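Local coordinates for protein beta-hexosaminidase LpqI (Mycobacterium tuberculosis H37Rv, PDB 6GFV) that cleaves terminal beta-1,4-linked N-acetylglucosamine from peptidoglycan fragments as a family 3 glycoside hydrolase, contributing to the recycling of cell-wall material, at residues A[324-327]-A[328-332]; A[10-13]-A[14-18]; A[284-287]-A[288-292]. All blocks are in the same frame, centred on the assembly; numbering follows the deposited sequence.

Contact 1 (A[324-327]-A[328-332]); sequences SAVD and RSVVR
Val326 and Val330 sit one turn apart on helix 323-337 and make its tight, buried side. CG2 of Val330 leans on the peptide group of the turn before, 3.3 Å from Val326 O, because it lies beside its own backbone N while CG1 is anti to it (chi1 169°). The same oxygen takes the Val330 N-H, with Val330 N at 2.9 Å from Val326 O and in the carbonyl plane. The two side chains meet more loosely, Val326 CG1 to Val330 CG2 at 4.3 Å, and both also pack on Lys21 of helix 18-23. Lys21 forms a salt bridge with Asp327 OD1 as well. Ser329, likewise buried, turns its hydroxyl to a hydrogen bond with Asp295 OD1, the atom that also pairs with Arg332 NH1.

On the solvent side Ser324 and Arg328 are exposed, and their side-chain ends meet only loosely. Arg328 folds back along the helix through a bend at chi3 (-54°), which lays one face of its guanidinium over Ser324 O, 3.7 Å from the plane. That carbonyl already accepts the Arg328 N-H, 3.1 Å from Arg328 N to Ser324 O, from well above its plane. At the end of the side chain, Arg328 NH2 stays 3.9 Å from Ser324 OG. This is an amphipathic alpha-helix with i to i+4 bonding, weak at Ser329 N to Ala325 O, the last helix of the TIM-barrel-type chain.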
# COMPACT_ATOMS: atom_id res chain seq x y z
N SER A 324 7.50 -18.67 -10.03
CA SER A 324 7.40 -18.91 -8.59
C SER A 324 7.22 -17.60 -7.81
O SER A 324 6.51 -17.54 -6.82
CB SER A 324 8.63 -19.65 -8.08
OG SER A 324 9.80 -18.88 -8.24
N ALA A 325 7.85 -16.53 -8.29
CA ALA A 325 7.74 -15.25 -7.62
C ALA A 325 6.35 -14.61 -7.83
O ALA A 325 5.77 -14.05 -6.91
CB ALA A 325 8.84 -14.32 -8.09
N VAL A 326 5.85 -14.68 -9.06
CA VAL A 326 4.50 -14.25 -9.38
C VAL A 326 3.43 -15.06 -8.63
O VAL A 326 2.51 -14.49 -8.05
CB VAL A 326 4.24 -14.34 -10.90
CG1 VAL A 326 2.79 -14.03 -11.23
CG2 VAL A 326 5.17 -13.40 -11.64
N ASP A 327 3.56 -16.38 -8.63
CA ASP A 327 2.59 -17.22 -7.94
C ASP A 327 2.52 -16.92 -6.44
O ASP A 327 1.44 -16.89 -5.86
CB ASP A 327 2.91 -18.70 -8.14
CG ASP A 327 2.58 -19.20 -9.53
OD1 ASP A 327 1.94 -18.46 -10.31
OD2 ASP A 327 2.97 -20.34 -9.85
N ARG A 328 3.68 -16.72 -5.81
CA ARG A 328 3.75 -16.46 -4.38
C ARG A 328 3.02 -15.16 -4.01
O ARG A 328 2.34 -15.10 -3.00
CB ARG A 328 5.21 -16.38 -3.92
CG ARG A 328 5.42 -16.68 -2.45
CD ARG A 328 6.91 -16.74 -2.08
NE ARG A 328 7.69 -17.67 -2.91
CZ ARG A 328 8.68 -17.30 -3.72
NH1 ARG A 328 9.04 -16.03 -3.82
NH2 ARG A 328 9.33 -18.21 -4.43
N SER A 329 3.18 -14.14 -4.83
CA SER A 329 2.49 -12.88 -4.62
C SER A 329 0.99 -12.99 -4.91
O SER A 329 0.19 -12.37 -4.23
CB SER A 329 3.11 -11.79 -5.48
OG SER A 329 4.35 -11.39 -4.95
N VAL A 330 0.61 -13.77 -5.92
CA VAL A 330 -0.81 -13.98 -6.19
C VAL A 330 -1.52 -14.64 -5.01
O VAL A 330 -2.67 -14.31 -4.70
CB VAL A 330 -1.06 -14.83 -7.47
CG1 VAL A 330 -2.53 -15.24 -7.56
CG2 VAL A 330 -0.66 -14.05 -8.72
N VAL A 331 -0.83 -15.53 -4.31
CA VAL A 331 -1.40 -16.19 -3.14
C VAL A 331 -1.57 -15.21 -1.99
O VAL A 331 -2.57 -15.24 -1.28
CB VAL A 331 -0.52 -17.39 -2.68
CG1 VAL A 331 -1.02 -17.96 -1.35
CG2 VAL A 331 -0.50 -18.47 -3.75
N ARG A 332 -0.61 -14.31 -1.84
CA ARG A 332 -0.69 -13.29 -0.80
C ARG A 332 -1.85 -12.34 -1.05
O ARG A 332 -2.53 -11.92 -0.12
CB ARG A 332 0.62 -12.51 -0.72
CG ARG A 332 1.73 -13.27 -0.04
CD ARG A 332 2.83 -12.34 0.41
NE ARG A 332 4.00 -13.08 0.86
CZ ARG A 332 5.07 -13.30 0.10
NH1 ARG A 332 5.12 -12.83 -1.13
NH2 ARG A 332 6.10 -13.98 0.58

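Contact 2 (A[10-13]-A[14-18])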
# COMPACT_ATOMS: atom_id res chain seq x y z
N ALA A 10 -4.07 -20.57 -1.87
CA ALA A 10 -2.91 -21.28 -2.38
C ALA A 10 -3.17 -21.90 -3.76
O ALA A 10 -2.23 -22.17 -4.50
CB ALA A 10 -2.48 -22.36 -1.39
N GLY A 11 -4.43 -22.12 -4.09
CA GLY A 11 -4.77 -22.76 -5.34
C GLY A 11 -5.18 -21.80 -6.43
O GLY A 11 -5.27 -22.17 -7.58
N ILE A 12 -5.42 -20.55 -6.05
CA ILE A 12 -5.86 -19.55 -7.00
C ILE A 12 -4.99 -19.44 -8.26
O ILE A 12 -5.54 -19.27 -9.35
CB ILE A 12 -5.96 -18.17 -6.31
CG1 ILE A 12 -7.13 -18.17 -5.34
CG2 ILE A 12 -6.17 -17.07 -7.33
CD1 ILE A 12 -8.48 -18.20 -6.01
N PRO A 13 -3.65 -19.55 -8.15
CA PRO A 13 -2.83 -19.51 -9.37
C PRO A 13 -3.20 -20.53 -10.45
O PRO A 13 -3.07 -20.19 -11.62
CB PRO A 13 -1.43 -19.77 -8.86
CG PRO A 13 -1.43 -19.18 -7.50
CD PRO A 13 -2.80 -19.43 -6.95
N ALA A 14 -3.63 -21.73 -10.07
CA ALA A 14 -3.98 -22.76 -11.05
C ALA A 14 -5.13 -22.32 -11.95
O ALA A 14 -5.27 -22.84 -13.05
CB ALA A 14 -4.34 -24.07 -10.35
N LEU A 15 -5.93 -21.37 -11.48
CA LEU A 15 -7.09 -20.89 -12.23
C LEU A 15 -6.77 -19.87 -13.31
O LEU A 15 -7.59 -19.63 -14.18
CB LEU A 15 -8.10 -20.27 -11.28
CG LEU A 15 -8.50 -21.07 -10.06
CD1 LEU A 15 -9.48 -20.23 -9.27
CD2 LEU A 15 -9.12 -22.39 -10.48
N LEU A 16 -5.60 -19.25 -13.25
CA LEU A 16 -5.36 -18.07 -14.07
C LEU A 16 -4.30 -18.23 -15.16
O LEU A 16 -3.33 -18.98 -15.00
CB LEU A 16 -4.99 -16.90 -13.17
CG LEU A 16 -6.00 -16.51 -12.09
CD1 LEU A 16 -5.44 -15.38 -11.26
CD2 LEU A 16 -7.31 -16.09 -12.73
N SER A 17 -4.49 -17.50 -16.26
CA SER A 17 -3.48 -17.37 -17.30
C SER A 17 -2.29 -16.59 -16.75
O SER A 17 -2.42 -15.94 -15.72
CB SER A 17 -4.06 -16.65 -18.51
OG SER A 17 -4.21 -15.27 -18.23
N PRO A 18 -1.13 -16.62 -17.44
CA PRO A 18 -0.03 -15.83 -16.88
C PRO A 18 -0.32 -14.32 -16.88
O PRO A 18 0.01 -13.64 -15.92
CB PRO A 18 1.14 -16.17 -17.80
CG PRO A 18 0.83 -17.54 -18.29
CD PRO A 18 -0.66 -17.52 -18.51
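Ile12, Pro13 and Ala14 form the middle of a chain of overlapping beta turns, each closed by an i to i+3 bond of the 3-10 kind, that leads toward helix 18-23. Ala14 N donates to Gly11 O at 3.0 Å. Leu15 N reaches Ile12 O at the same 3.0 Å. In the third turn, Leu16 N meets Pro13 O at 3.2 Å on a nearly straight N-H line (169°), yet the donor stands 59° above the carbonyl plane; in the other two turns it also lies above that plane. Pro13 has no N-H of its own to give, and its ring lies on the side facing helix 323-337, against Asp327 and Val331.

Ile12 is the buried member. Its side chain packs against Val330 and Ala334 of the same helix, while Ala14 is exposed, with its CB 3.5 Å from Gly11 O. Farther on, Ser17 is the N-cap of helix 18-23, its OG bonded to Asp20 N.

Side chains meet across the turns as well: CG1 of Ile12 lies beside the backbone N (chi1 -70°), and the chain then bends at chi2 to cross Leu15 obliquely, leaving Ile12 CD1 4.0 Å from Leu15 CD1.

Contact 3 (A[284-287]-A[288-292]); sequences EAVL and RTLQA
Leu287 and Gln291 are brought together by different first torsions: Leu287 carries CG anti to its backbone N (chi1 178°), while Gln291 has CG beside the N (chi1 -80°) and runs extended beyond it. The glutamine chain therefore passes back over the preceding turn at a slant to the leucine, with Gln291 CG 3.2 Å from Leu287 O. Farther out, the amide lies against the branched end of the leucine, Gln291 CD being 3.9 Å from Leu287 CD1. These are van der Waals touches; the polar hold comes from Gln291 NE2, which donates to the carbonyl of Glu320. Leu287 also packs on Arg311 and Ala315 of helix 305-317.

Behind the side chains runs the ordinary alpha-helical bonding, of which the Gln291 N to Leu287 O bond, at 2.9 Å, is the shortest of the four. Thr289 is turned so that its methyl, not its hydroxyl, faces the preceding turn: CG2 sits 3.3 Å from Val286 O, and OG1 is left to bond with Ser241 O. Across the buried flank Val286 CG1 meets Leu290 CD1 at 4.3 Å, and Val286 continues onto Ala297 and Trp299 of strand 297-299.

Arg288 bends at chi2 and chi3, its CG coming to 3.4 Å from Glu284 O, and sends NH2 off to Glu238 and the carbonyl of Leu242. Glu284 OE2 forms a salt bridge with Arg311. The Thr289 side chain is about 8 Å from that of Asp268, probably the catalytic nucleophile, as in related enzymes. Between the two segments, then, side chains meet by packing alone, while the polar ends of Glu284, Arg288, Thr289 and Gln291 all bond to residues beyond them, joining helix 282-292 to helix 305-317 and to loops.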
# COMPACT_ATOMS: atom_id res chain seq x y z
N GLU A 284 9.13 -0.19 -16.44
CA GLU A 284 10.40 -0.64 -15.88
C GLU A 284 10.36 -0.58 -14.35
O GLU A 284 10.97 -1.42 -13.67
CB GLU A 284 11.57 0.19 -16.40
CG GLU A 284 11.83 0.03 -17.91
CD GLU A 284 12.19 -1.40 -18.33
OE1 GLU A 284 12.77 -2.16 -17.53
OE2 GLU A 284 11.89 -1.76 -19.50
N ALA A 285 9.66 0.40 -13.81
CA ALA A 285 9.55 0.53 -12.37
C ALA A 285 8.72 -0.62 -11.79
O ALA A 285 9.07 -1.18 -10.76
CB ALA A 285 8.95 1.86 -12.00
N VAL A 286 7.64 -0.98 -12.48
CA VAL A 286 6.78 -2.06 -12.05
C VAL A 286 7.57 -3.37 -12.02
O VAL A 286 7.50 -4.12 -11.04
CB VAL A 286 5.53 -2.20 -12.96
CG1 VAL A 286 4.82 -3.53 -12.71
CG2 VAL A 286 4.58 -1.05 -12.73
N LEU A 287 8.32 -3.64 -13.08
CA LEU A 287 9.17 -4.84 -13.14
C LEU A 287 10.15 -4.90 -11.96
O LEU A 287 10.29 -5.92 -11.34
CB LEU A 287 9.94 -4.89 -14.47
CG LEU A 287 10.91 -6.06 -14.70
CD1 LEU A 287 10.27 -7.40 -14.44
CD2 LEU A 287 11.48 -6.03 -16.12
N ARG A 288 10.81 -3.78 -11.67
CA ARG A 288 11.77 -3.71 -10.58
C ARG A 288 11.15 -4.02 -9.22
O ARG A 288 11.73 -4.76 -8.44
CB ARG A 288 12.43 -2.34 -10.53
CG ARG A 288 13.52 -2.13 -11.58
CD ARG A 288 14.80 -2.86 -11.22
NE ARG A 288 15.30 -2.49 -9.90
CZ ARG A 288 16.16 -1.51 -9.67
NH1 ARG A 288 16.64 -0.78 -10.67
NH2 ARG A 288 16.56 -1.25 -8.43
N THR A 289 9.97 -3.46 -8.94
CA THR A 289 9.40 -3.61 -7.61
C THR A 289 8.91 -5.04 -7.41
O THR A 289 9.06 -5.59 -6.34
CB THR A 289 8.27 -2.57 -7.34
OG1 THR A 289 8.05 -2.46 -5.93
CG2 THR A 289 6.96 -2.91 -8.06
N LEU A 290 8.38 -5.68 -8.46
CA LEU A 290 8.03 -7.09 -8.37
C LEU A 290 9.28 -7.98 -8.29
O LEU A 290 9.28 -9.02 -7.63
CB LEU A 290 7.16 -7.52 -9.56
CG LEU A 290 5.77 -6.86 -9.62
CD1 LEU A 290 4.95 -7.40 -10.79
CD2 LEU A 290 5.03 -7.06 -8.32
N GLN A 291 10.36 -7.56 -8.95
CA GLN A 291 11.63 -8.27 -8.82
C GLN A 291 12.15 -8.20 -7.37
O GLN A 291 12.77 -9.14 -6.88
CB GLN A 291 12.66 -7.71 -9.80
CG GLN A 291 12.49 -8.23 -11.24
CD GLN A 291 13.47 -7.61 -12.20
OE1 GLN A 291 13.79 -6.44 -12.10
NE2 GLN A 291 13.94 -8.40 -13.16
N ALA A 292 11.85 -7.10 -6.69
CA ALA A 292 12.28 -6.91 -5.30
C ALA A 292 11.51 -7.77 -4.30
O ALA A 292 12.00 -8.06 -3.21
CB ALA A 292 12.17 -5.46 -4.91

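How the contacts relate
Along the chain the order is contact 2, contact 3, contact 1: the N-terminal turns, then helix 282-292, then helix 323-337. Contacts 1 and 2 touch, their centres 9 Å apart; Val331 CG2, for one, lies 4.0 Å from Ala10 CA. The chain's start thus packs against its last helix, and with the Cys6-Cys343 disulfide this brings the two ends of the protein together, away from the substrate-binding and catalytic residues. Contact 3 stands apart, about 14 Å from contact 1 and 21 Å from contact 2 between centres, and touches neither. Contacts 1 and 3 are on helices of the TIM-barrel family domain, contact 3 being the one near the probable nucleophile.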